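Local structure of N-acetyltransferase (3I3G) at residues A[32-37]-A[75-80]; A[62-67]-A[82-87]; A[94-99]-A[132-137]. The protein probably transfers the acetyl group of acetyl-CoA to D-glucosamine 6-phosphate, a step toward UDP-N-acetylglucosamine, as a GNAT-fold enzyme of the GNA1 subfamily. One frame throughout, in Å; residues are numbered along the deposited sequence.

Contact 1. Residues A[32-37]-A[75-80]; sequences SSHLEL and GRIVGS. Unlike the reference sequence in segment 75-80: R76 (reference Gly).
L37 and I77 meet where helix 31-38 of the GNAT fold packs against strand 76-86 of its central sheet, the two short segments crossing at -37°. Take L37 from its root. CB lies over the carbonyl oxygen of I77; CG follows, and there the chain forks. Both methyls lie on the V78-G79 peptide, CD1 at its carbonyl, 3.9 Å from V78 C, and CD2 at its nitrogen, 3.4 Å from G79 N. CD2 also touches I77 CG2 at 3.8 Å. That peptide belongs to a classic beta bulge in which V78 and G79 both face F69, so the leucine tip covers an irregular piece of strand.

A turn earlier, S33 OG accepts a nearly straight hydrogen bond from I77 N (3.0 Å, 174°). Water 1 bridges S33 O and I77 O, donating to both, and so links the two backbones beside the side-chain bond. H34 has its CG anti to the backbone N (chi1 -174°), which carries the imidazole out along the strand; F89 of the second subunit meets this ring, the planes steeply inclined. H34 NE2 and S80 OG, which lies at the ring edge in its plane, share a hydrogen bond of 2.8 Å.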
loop_
_atom_site.group_PDB
_atom_site.type_symbol
_atom_site.label_atom_id
_atom_site.label_comp_id
_atom_site.label_asym_id
_atom_site.label_seq_id
_atom_site.Cartn_x
_atom_site.Cartn_y
_atom_site.Cartn_z
ATOM N N SER A 32 -7.114 -14.817 -16.532
ATOM C CA SER A 32 -6.584 -14.543 -17.865
ATOM C C SER A 32 -7.202 -13.283 -18.467
ATOM O O SER A 32 -6.492 -12.415 -18.973
ATOM C CB SER A 32 -6.807 -15.738 -18.794
ATOM O OG SER A 32 -8.189 -15.964 -19.015
ATOM N N SER A 33 -8.527 -13.190 -18.412
ATOM C CA SER A 33 -9.228 -12.023 -18.937
ATOM C C SER A 33 -8.850 -10.781 -18.139
ATOM O O SER A 33 -8.766 -9.677 -18.680
ATOM C CB SER A 33 -10.741 -12.241 -18.887
ATOM O OG SER A 33 -11.430 -11.140 -19.449
ATOM N N HIS A 34 -8.621 -10.976 -16.846
ATOM C CA HIS A 34 -8.239 -9.895 -15.949
ATOM C C HIS A 34 -6.880 -9.314 -16.336
ATOM O O HIS A 34 -6.695 -8.095 -16.346
ATOM C CB HIS A 34 -8.216 -10.406 -14.506
ATOM C CG HIS A 34 -7.962 -9.340 -13.486
ATOM N ND1 HIS A 34 -6.809 -9.291 -12.732
ATOM C CD2 HIS A 34 -8.714 -8.286 -13.091
ATOM C CE1 HIS A 34 -6.861 -8.253 -11.919
ATOM N NE2 HIS A 34 -8.006 -7.626 -12.116
ATOM N N LEU A 35 -5.933 -10.190 -16.660
ATOM C CA LEU A 35 -4.598 -9.756 -17.057
ATOM C C LEU A 35 -4.660 -8.911 -18.324
ATOM O O LEU A 35 -3.936 -7.925 -18.466
ATOM C CB LEU A 35 -3.681 -10.962 -17.279
ATOM C CG LEU A 35 -2.268 -10.655 -17.779
ATOM C CD1 LEU A 35 -1.549 -9.719 -16.822
ATOM C CD2 LEU A 35 -1.476 -11.938 -17.974
ATOM N N GLU A 36 -5.532 -9.308 -19.245
ATOM C CA GLU A 36 -5.720 -8.577 -20.491
ATOM C C GLU A 36 -6.203 -7.158 -20.207
ATOM O O GLU A 36 -5.717 -6.192 -20.798
ATOM C CB GLU A 36 -6.719 -9.314 -21.386
ATOM C CG GLU A 36 -6.901 -8.703 -22.763
ATOM C CD GLU A 36 -7.692 -9.604 -23.689
ATOM O OE1 GLU A 36 -8.033 -9.161 -24.805
ATOM O OE2 GLU A 36 -7.972 -10.757 -23.299
ATOM N N LEU A 37 -7.159 -7.040 -19.292
ATOM C CA LEU A 37 -7.670 -5.738 -18.882
ATOM C C LEU A 37 -6.552 -4.868 -18.316
ATOM O O LEU A 37 -6.406 -3.705 -18.693
ATOM C CB LEU A 37 -8.777 -5.904 -17.839
ATOM C CG LEU A 37 -9.342 -4.620 -17.225
ATOM C CD1 LEU A 37 -10.092 -3.809 -18.267
ATOM C CD2 LEU A 37 -10.248 -4.945 -16.052
ATOM N N GLY A 75 -18.347 -13.549 -19.659
ATOM C CA GLY A 75 -17.383 -13.598 -18.568
ATOM C C GLY A 75 -16.211 -12.652 -18.760
ATOM O O GLY A 75 -15.234 -12.707 -18.012
ATOM N N ARG A 76 -16.302 -11.779 -19.757
ATOM C CA ARG A 76 -15.211 -10.847 -20.026
ATOM C C ARG A 76 -15.079 -9.819 -18.907
ATOM O O ARG A 76 -16.064 -9.207 -18.490
ATOM C CB ARG A 76 -15.395 -10.150 -21.377
ATOM C CG ARG A 76 -14.100 -9.576 -21.940
ATOM C CD ARG A 76 -14.283 -9.024 -23.345
ATOM N NE ARG A 76 -14.977 -7.742 -23.344
ATOM C CZ ARG A 76 -14.367 -6.566 -23.237
ATOM N NH1 ARG A 76 -13.048 -6.509 -23.121
ATOM N NH2 ARG A 76 -15.076 -5.447 -23.246
ATOM N N ILE A 77 -13.857 -9.643 -18.417
ATOM C CA ILE A 77 -13.584 -8.698 -17.342
ATOM C C ILE A 77 -13.321 -7.311 -17.917
ATOM O O ILE A 77 -12.363 -7.115 -18.665
ATOM C CB ILE A 77 -12.372 -9.141 -16.502
ATOM C CG1 ILE A 77 -12.575 -10.569 -15.987
ATOM C CG2 ILE A 77 -12.144 -8.180 -15.345
ATOM C CD1 ILE A 77 -13.720 -10.713 -15.000
ATOM N N VAL A 78 -14.170 -6.352 -17.560
ATOM C CA VAL A 78 -14.107 -5.019 -18.153
ATOM C C VAL A 78 -13.815 -3.922 -17.133
ATOM O O VAL A 78 -13.773 -2.741 -17.477
ATOM C CB VAL A 78 -15.415 -4.677 -18.890
ATOM C CG1 VAL A 78 -15.653 -5.662 -20.025
ATOM C CG2 VAL A 78 -16.585 -4.678 -17.920
ATOM N N GLY A 79 -13.610 -4.315 -15.879
ATOM C CA GLY A 79 -13.292 -3.358 -14.826
ATOM C C GLY A 79 -12.679 -4.032 -13.615
ATOM O O GLY A 79 -13.066 -5.142 -13.252
ATOM N N SER A 80 -11.719 -3.361 -12.988
ATOM C CA SER A 80 -11.065 -3.913 -11.809
ATOM C C SER A 80 -10.521 -2.832 -10.883
ATOM O O SER A 80 -10.095 -1.766 -11.331
ATOM C CB SER A 80 -9.934 -4.860 -12.214
ATOM O OG SER A 80 -9.324 -5.439 -11.072
HETATM O O HOH W 1 -10.465 -8.020 -20.214
#

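Contact 2. Residues A[62-67]-A[82-87]; sequences AGIVTK and SLMIQP
The beta hairpin of strands 65-71 and 76-86 joins V65 to L83 at the far end from its turn. These two form an antiparallel hydrogen-bonded pair: V65 N donates to L83 O in the carbonyl plane (2.9 Å), and L83 N returns the bond to V65 O at 2.7 Å. S82 CA adds a CH...O contact to the same V65 oxygen.

One step along, T66 and S82 make a non-hydrogen-bonded pair whose backbones come within 4.2 Å, CA to CA. Their hydroxyls bond across the gap, T66 OG1 to S82 OG at 2.8 Å. Both side chains have that oxygen anti to the carbonyl carbon (chi1 -58° and -66°), which turns the two hydroxyls toward one another.

Before V65 comes G63, whose positive phi closes a Schellman motif at the end of helix 49-61. Here water takes over from direct backbone bonds: water 2 lies between G63 O, L83 O and I85 N. I64 still packs beside M84, the two side chains pointing the same way, with I64 CG1 3.6 Å from M84 CG.

L83 lies under helix 113-127, touching L121, I124 and S125, while K67 reaches over to a salt bridge with D120 of that helix. M84 also touches H98 and E100 on strand 96-104, and Q86 of the second subunit packs on both I64 and M84.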
loop_
_atom_site.group_PDB
_atom_site.type_symbol
_atom_site.label_atom_id
_atom_site.label_comp_id
_atom_site.label_asym_id
_atom_site.label_seq_id
_atom_site.Cartn_x
_atom_site.Cartn_y
_atom_site.Cartn_z
ATOM N N ALA A 62 -1.860 -11.766 1.149
ATOM C CA ALA A 62 -1.530 -10.417 1.589
ATOM C C ALA A 62 -2.782 -9.658 2.019
ATOM O O ALA A 62 -2.716 -8.480 2.369
ATOM C CB ALA A 62 -0.798 -9.665 0.487
ATOM N N GLY A 63 -3.921 -10.342 1.991
ATOM C CA GLY A 63 -5.188 -9.744 2.399
ATOM C C GLY A 63 -5.761 -8.801 1.359
ATOM O O GLY A 63 -6.684 -8.038 1.643
ATOM N N ILE A 64 -5.212 -8.854 0.151
ATOM C CA ILE A 64 -5.685 -8.008 -0.939
ATOM C C ILE A 64 -7.021 -8.504 -1.477
ATOM O O ILE A 64 -7.191 -9.694 -1.751
ATOM C CB ILE A 64 -4.674 -7.958 -2.099
ATOM C CG1 ILE A 64 -3.336 -7.396 -1.620
ATOM C CG2 ILE A 64 -5.220 -7.122 -3.247
ATOM C CD1 ILE A 64 -2.259 -7.409 -2.681
ATOM N N VAL A 65 -7.967 -7.584 -1.623
ATOM C CA VAL A 65 -9.258 -7.895 -2.219
ATOM C C VAL A 65 -9.367 -7.219 -3.580
ATOM O O VAL A 65 -9.091 -6.027 -3.713
ATOM C CB VAL A 65 -10.422 -7.406 -1.338
ATOM C CG1 VAL A 65 -11.755 -7.763 -1.978
ATOM C CG2 VAL A 65 -10.319 -7.998 0.057
ATOM N N THR A 66 -9.765 -7.983 -4.590
ATOM C CA THR A 66 -9.949 -7.427 -5.923
ATOM C C THR A 66 -11.398 -7.561 -6.376
ATOM O O THR A 66 -11.942 -8.665 -6.439
ATOM C CB THR A 66 -9.025 -8.100 -6.958
ATOM O OG1 THR A 66 -7.659 -7.950 -6.551
ATOM C CG2 THR A 66 -9.212 -7.461 -8.327
ATOM N N LYS A 67 -12.020 -6.428 -6.680
ATOM C CA LYS A 67 -13.378 -6.417 -7.201
ATOM C C LYS A 67 -13.328 -6.155 -8.698
ATOM O O LYS A 67 -12.534 -5.340 -9.165
ATOM C CB LYS A 67 -14.217 -5.346 -6.504
ATOM C CG LYS A 67 -14.284 -5.495 -4.992
ATOM C CD LYS A 67 -14.872 -6.841 -4.595
ATOM C CE LYS A 67 -16.346 -6.934 -4.948
ATOM N NZ LYS A 67 -17.188 -6.080 -4.063
ATOM N N SER A 82 -8.443 -2.892 -6.778
ATOM C CA SER A 82 -7.995 -3.706 -5.651
ATOM C C SER A 82 -7.896 -2.899 -4.361
ATOM O O SER A 82 -7.655 -1.693 -4.388
ATOM C CB SER A 82 -6.656 -4.373 -5.968
ATOM O OG SER A 82 -6.793 -5.312 -7.021
ATOM N N LEU A 83 -8.082 -3.579 -3.234
ATOM C CA LEU A 83 -8.067 -2.925 -1.932
ATOM C C LEU A 83 -7.157 -3.653 -0.948
ATOM O O LEU A 83 -7.262 -4.866 -0.766
ATOM C CB LEU A 83 -9.484 -2.843 -1.361
ATOM C CG LEU A 83 -9.610 -2.225 0.032
ATOM C CD1 LEU A 83 -9.153 -0.776 0.015
ATOM C CD2 LEU A 83 -11.038 -2.336 0.552
ATOM N N MET A 84 -6.263 -2.900 -0.318
ATOM C CA MET A 84 -5.384 -3.443 0.708
ATOM C C MET A 84 -5.645 -2.713 2.018
ATOM O O MET A 84 -5.360 -1.524 2.138
ATOM C CB MET A 84 -3.920 -3.278 0.302
ATOM C CG MET A 84 -3.583 -3.832 -1.073
ATOM S SD MET A 84 -1.847 -3.611 -1.504
ATOM C CE MET A 84 -1.658 -1.844 -1.270
ATOM N N ILE A 85 -6.200 -3.423 2.993
ATOM C CA ILE A 85 -6.501 -2.820 4.286
ATOM C C ILE A 85 -5.355 -3.030 5.271
ATOM O O ILE A 85 -5.050 -4.159 5.657
ATOM C CB ILE A 85 -7.817 -3.354 4.873
ATOM C CG1 ILE A 85 -8.989 -2.975 3.965
ATOM C CG2 ILE A 85 -8.031 -2.808 6.276
ATOM C CD1 ILE A 85 -10.345 -3.397 4.495
ATOM N N GLN A 86 -4.722 -1.934 5.672
ATOM C CA GLN A 86 -3.557 -2.006 6.546
ATOM C C GLN A 86 -3.813 -1.374 7.910
ATOM O O GLN A 86 -4.036 -0.166 8.012
ATOM C CB GLN A 86 -2.352 -1.348 5.877
ATOM C CG GLN A 86 -1.768 -2.158 4.733
ATOM C CD GLN A 86 -0.715 -1.393 3.960
ATOM O OE1 GLN A 86 -0.794 -0.171 3.827
ATOM N NE2 GLN A 86 0.278 -2.108 3.445
ATOM N N PRO A 87 -3.779 -2.198 8.965
ATOM C CA PRO A 87 -3.933 -1.717 10.330
ATOM C C PRO A 87 -2.717 -0.899 10.744
ATOM O O PRO A 87 -1.595 -1.217 10.347
ATOM C CB PRO A 87 -4.004 -3.009 11.157
ATOM C CG PRO A 87 -4.213 -4.116 10.169
ATOM C CD PRO A 87 -3.572 -3.653 8.910
HETATM O O HOH W 2 -7.877 -5.723 1.946
HETATM O O HOH W 3 -5.757 -6.902 4.427
#

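Contact 3. Residues A[94-99]-A[132-137]; sequences RAVGHI and KVILDS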
loop_
_atom_site.group_PDB
_atom_site.type_symbol
_atom_site.label_atom_id
_atom_site.label_comp_id
_atom_site.label_asym_id
_atom_site.label_seq_id
_atom_site.Cartn_x
_atom_site.Cartn_y
_atom_site.Cartn_z
ATOM N N ARG A 94 -6.924 2.153 14.050
ATOM C CA ARG A 94 -7.788 2.230 12.878
ATOM C C ARG A 94 -6.974 2.028 11.604
ATOM O O ARG A 94 -5.876 2.564 11.464
ATOM C CB ARG A 94 -8.549 3.556 12.843
ATOM C CG ARG A 94 -9.526 3.720 13.996
ATOM C CD ARG A 94 -10.442 4.909 13.786
ATOM N NE ARG A 94 -11.355 4.708 12.664
ATOM C CZ ARG A 94 -12.220 5.621 12.237
ATOM N NH1 ARG A 94 -13.015 5.358 11.207
ATOM N NH2 ARG A 94 -12.289 6.801 12.837
ATOM N N ALA A 95 -7.517 1.245 10.677
ATOM C CA ALA A 95 -6.776 0.868 9.478
ATOM C C ALA A 95 -6.868 1.909 8.370
ATOM O O ALA A 95 -7.701 2.814 8.412
ATOM C CB ALA A 95 -7.241 -0.493 8.972
ATOM N N VAL A 96 -5.991 1.772 7.382
ATOM C CA VAL A 96 -6.018 2.616 6.198
ATOM C C VAL A 96 -6.322 1.764 4.971
ATOM O O VAL A 96 -5.693 0.729 4.753
ATOM C CB VAL A 96 -4.675 3.333 5.987
ATOM C CG1 VAL A 96 -4.644 4.016 4.628
ATOM C CG2 VAL A 96 -4.428 4.335 7.107
ATOM N N GLY A 97 -7.294 2.200 4.178
ATOM C CA GLY A 97 -7.640 1.501 2.945
ATOM C C GLY A 97 -6.795 1.967 1.775
ATOM O O GLY A 97 -6.855 3.130 1.378
ATOM N N HIS A 98 -5.998 1.054 1.228
ATOM C CA HIS A 98 -5.153 1.357 0.081
ATOM C C HIS A 98 -5.777 0.808 -1.196
ATOM O O HIS A 98 -5.843 -0.406 -1.384
ATOM C CB HIS A 98 -3.762 0.750 0.265
ATOM C CG HIS A 98 -3.011 1.298 1.437
ATOM N ND1 HIS A 98 -1.994 2.220 1.305
ATOM C CD2 HIS A 98 -3.125 1.054 2.764
ATOM C CE1 HIS A 98 -1.517 2.520 2.499
ATOM N NE2 HIS A 98 -2.186 1.826 3.402
ATOM N N ILE A 99 -6.235 1.703 -2.065
ATOM C CA ILE A 99 -6.793 1.296 -3.350
ATOM C C ILE A 99 -5.697 1.232 -4.409
ATOM O O ILE A 99 -4.902 2.162 -4.551
ATOM C CB ILE A 99 -7.921 2.238 -3.809
ATOM C CG1 ILE A 99 -9.141 2.079 -2.897
ATOM C CG2 ILE A 99 -8.304 1.953 -5.255
ATOM C CD1 ILE A 99 -10.334 2.921 -3.311
ATOM N N LYS A 132 -9.513 6.395 6.693
ATOM C CA LYS A 132 -9.246 7.046 5.417
ATOM C C LYS A 132 -8.963 6.027 4.318
ATOM O O LYS A 132 -8.588 4.886 4.592
ATOM C CB LYS A 132 -8.065 8.014 5.537
ATOM C CG LYS A 132 -6.708 7.329 5.634
ATOM C CD LYS A 132 -5.568 8.336 5.596
ATOM C CE LYS A 132 -4.217 7.639 5.667
ATOM N NZ LYS A 132 -3.081 8.600 5.586
ATOM N N VAL A 133 -9.158 6.449 3.074
ATOM C CA VAL A 133 -8.795 5.649 1.916
ATOM C C VAL A 133 -7.837 6.460 1.056
ATOM O O VAL A 133 -8.091 7.626 0.762
ATOM C CB VAL A 133 -10.026 5.262 1.073
ATOM C CG1 VAL A 133 -9.597 4.487 -0.165
ATOM C CG2 VAL A 133 -11.008 4.448 1.903
ATOM N N ILE A 134 -6.728 5.844 0.665
ATOM C CA ILE A 134 -5.732 6.534 -0.144
ATOM C C ILE A 134 -5.375 5.742 -1.393
ATOM O O ILE A 134 -5.514 4.519 -1.429
ATOM C CB ILE A 134 -4.448 6.822 0.656
ATOM C CG1 ILE A 134 -3.864 5.525 1.215
ATOM C CG2 ILE A 134 -4.730 7.815 1.773
ATOM C CD1 ILE A 134 -2.543 5.707 1.932
ATOM N N LEU A 135 -4.916 6.454 -2.414
ATOM C CA LEU A 135 -4.511 5.838 -3.665
ATOM C C LEU A 135 -3.601 6.789 -4.433
ATOM O O LEU A 135 -3.583 7.990 -4.169
ATOM C CB LEU A 135 -5.739 5.472 -4.503
ATOM C CG LEU A 135 -6.698 6.611 -4.860
ATOM C CD1 LEU A 135 -6.141 7.442 -6.004
ATOM C CD2 LEU A 135 -8.063 6.062 -5.223
ATOM N N ASP A 136 -2.835 6.246 -5.372
ATOM C CA ASP A 136 -1.956 7.062 -6.198
ATOM C C ASP A 136 -2.556 7.240 -7.584
ATOM O O ASP A 136 -2.892 6.266 -8.254
ATOM C CB ASP A 136 -0.566 6.435 -6.293
ATOM C CG ASP A 136 0.174 6.460 -4.973
ATOM O OD1 ASP A 136 -0.012 7.428 -4.204
ATOM O OD2 ASP A 136 0.945 5.514 -4.705
ATOM N N SER A 137 -2.687 8.491 -8.010
ATOM C CA SER A 137 -3.312 8.789 -9.289
ATOM C C SER A 137 -2.350 9.452 -10.260
ATOM O O SER A 137 -1.544 10.297 -9.874
ATOM C CB SER A 137 -4.534 9.685 -9.087
ATOM O OG SER A 137 -5.022 10.161 -10.329
HETATM O O HOH W 4 -2.905 3.508 -5.650
#
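G97 O takes the shortest direct hydrogen bond between these strands, from I134 N at 2.8 Å, the donor almost in line with the carbonyl (C=O...N 173°). V133 CA adds a CH...O contact to the same oxygen, and V133 CG1 packs against it. Two more backbone bonds continue the parallel pairing, G97 N to K132 O and I99 N to I134 O, each 3.0 Å long. Past the last of them, water 4 bridges I99 O and D136 N in place of a direct bond.

The side chains divide between the two faces. On one, I134 holds CG1 between its backbone N and carbonyl carbon (chi1 57°), swinging the branch toward strand 96-104. CG1 lies over a face of the H98 imidazole, 4.2 Å from its centroid in a CH-pi contact, while CD1 reaches H98 CE1 at 3.4 Å. I134 CG1 also touches V96 CG1, at 3.8 Å. K132, extended beyond CG, lays its aliphatic chain across V96, with CE 3.6 Å from V96 CG2.

On the opposite face, I99 CD1 presses on V133 CG1 at 3.6 Å, and I99 also packs on I118 and L121 of helix 113-127. L135 runs beside I99 and touches Y145 of helix 142-147. The outer edge of strand 132-137 pairs antiparallel with a strand of the second subunit, carrying the sheet across the dimer. The water bridge is consistent with the splaying of two parallel strands known from GNAT enzymes, here joined by helix 113-127 in the beta-alpha-beta crossover of that fold.

From the N terminus, helix 31-38 comes first, and contact 1 closes the loop from it to strand 76-86. Contact 2 starts inside that loop, at 62-67, but ends beyond it at 82-87, so the two cross. They share strand 76-86 and touch where S80 OG meets T66 CG2 at 3.4 Å. Contact 3 follows in series, closing the crossover through helix 113-127 after both others are complete. It joins contact 2 through neighbouring strands, with M84 N probably hydrogen-bonded to H98 O, whereas contact 1 stays clear of it. Together they pack an N-terminal helix on the hairpin and join that hairpin to strand 132-137, the last strand of this chain's sheet.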